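PDB 6WI4: caspase-3 from Porites astreoides, which probably acts as a cysteine protease of the caspase family, cleaving proteins after aspartate residues during apoptosis in the coral. Local coordinates for residues A[140-143]-A[144-147]. Numbering follows the deposited sequence.
Sequences SVPA and EADF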
loop_
_atom_site.group_PDB
_atom_site.type_symbol
_atom_site.label_atom_id
_atom_site.label_comp_id
_atom_site.label_asym_id
_atom_site.label_seq_id
_atom_site.Cartn_x
_atom_site.Cartn_y
_atom_site.Cartn_z
ATOM N N SER A 140 -3.240 19.139 21.148
ATOM C CA SER A 140 -2.410 18.113 20.534
ATOM C C SER A 140 -3.200 17.386 19.452
ATOM O O SER A 140 -4.430 17.346 19.474
ATOM C CB SER A 140 -1.911 17.113 21.577
ATOM O OG SER A 140 -2.971 16.306 22.076
ATOM N N VAL A 141 -2.476 16.811 18.501
ATOM C CA VAL A 141 -3.105 16.021 17.436
ATOM C C VAL A 141 -3.330 14.604 17.951
ATOM O O VAL A 141 -2.386 13.987 18.470
ATOM C CB VAL A 141 -2.238 16.014 16.181
ATOM C CG1 VAL A 141 -2.868 15.111 15.125
ATOM C CG2 VAL A 141 -2.050 17.431 15.641
ATOM N N PRO A 142 -4.536 14.056 17.828
ATOM C CA PRO A 142 -4.799 12.719 18.370
ATOM C C PRO A 142 -3.997 11.642 17.657
ATOM O O PRO A 142 -3.540 11.802 16.521
ATOM C CB PRO A 142 -6.300 12.529 18.144
ATOM C CG PRO A 142 -6.848 13.912 17.980
ATOM C CD PRO A 142 -5.758 14.699 17.325
ATOM N N ALA A 143 -3.860 10.512 18.355
ATOM C CA ALA A 143 -2.920 9.476 17.940
ATOM C C ALA A 143 -3.296 8.869 16.593
ATOM O O ALA A 143 -2.414 8.596 15.763
ATOM C CB ALA A 143 -2.848 8.387 19.007
ATOM N N GLU A 144 -4.586 8.618 16.373
ATOM C CA GLU A 144 -5.042 7.962 15.153
ATOM C C GLU A 144 -5.183 8.917 13.977
ATOM O O GLU A 144 -5.550 8.468 12.890
ATOM C CB GLU A 144 -6.386 7.251 15.382
ATOM C CG GLU A 144 -6.341 6.084 16.373
ATOM C CD GLU A 144 -5.714 4.821 15.804
ATOM O OE1 GLU A 144 -5.419 4.788 14.592
ATOM O OE2 GLU A 144 -5.533 3.845 16.571
ATOM N N ALA A 145 -4.916 10.209 14.149
ATOM C CA ALA A 145 -5.064 11.130 13.033
ATOM C C ALA A 145 -3.898 11.025 12.045
ATOM O O ALA A 145 -2.798 10.561 12.367
ATOM C CB ALA A 145 -5.179 12.576 13.528
ATOM N N ASP A 146 -4.168 11.468 10.814
ATOM C CA ASP A 146 -3.178 11.671 9.758
ATOM C C ASP A 146 -2.677 10.363 9.156
ATOM O O ASP A 146 -1.680 10.361 8.428
ATOM C CB ASP A 146 -1.994 12.526 10.241
ATOM C CG ASP A 146 -2.443 13.810 10.909
ATOM O OD1 ASP A 146 -3.282 14.526 10.318
ATOM O OD2 ASP A 146 -1.970 14.094 12.025
ATOM N N PHE A 147 -3.373 9.261 9.400
ATOM C CA PHE A 147 -3.187 8.028 8.648
ATOM C C PHE A 147 -4.064 8.034 7.403
ATOM O O PHE A 147 -5.183 8.553 7.411
ATOM C CB PHE A 147 -3.562 6.798 9.475
ATOM C CG PHE A 147 -2.584 6.437 10.559
ATOM C CD1 PHE A 147 -2.679 7.009 11.813
ATOM C CD2 PHE A 147 -1.600 5.492 10.322
ATOM C CE1 PHE A 147 -1.807 6.661 12.813
ATOM C CE2 PHE A 147 -0.722 5.136 11.314
ATOM C CZ PHE A 147 -0.818 5.720 12.563
#
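E144 touches A143 through its CB, 3.7 Å from A143 C, the two being the central residues of a type I beta turn that runs from P142 to A145. Its CB bond points away from the preceding residues. A145 closes the turn, its N donating to P142 O at 3.2 Å with a fairly straight N-H...O angle of 159°. The methyl of A145 also packs on V141, CB to CG1 being 3.8 Å. D146 crosses V141 at about a right angle, with OD2 3.4 Å from V141 CG1; that methyl is placed anti to its own backbone N (chi1 176°) and thus meets both residues. The carboxylate finds polar partners outside the turn: OD1 forms a salt bridge with R223 NE and a hydrogen bond with Y4 OH. F147 presents its ring edge to A143 O, 3.6 Å from CE1 and in the ring plane. The turn lies in the loop between the parallel strands 123-128 and 147-151 of the central caspase sheet and leads into the latter, which begins at F147. Chemically, one backbone bond closes the turn, the V141 and A145 methyls pack beside it, and the buried charge of D146 is probably stabilised by R223 and Y4 together.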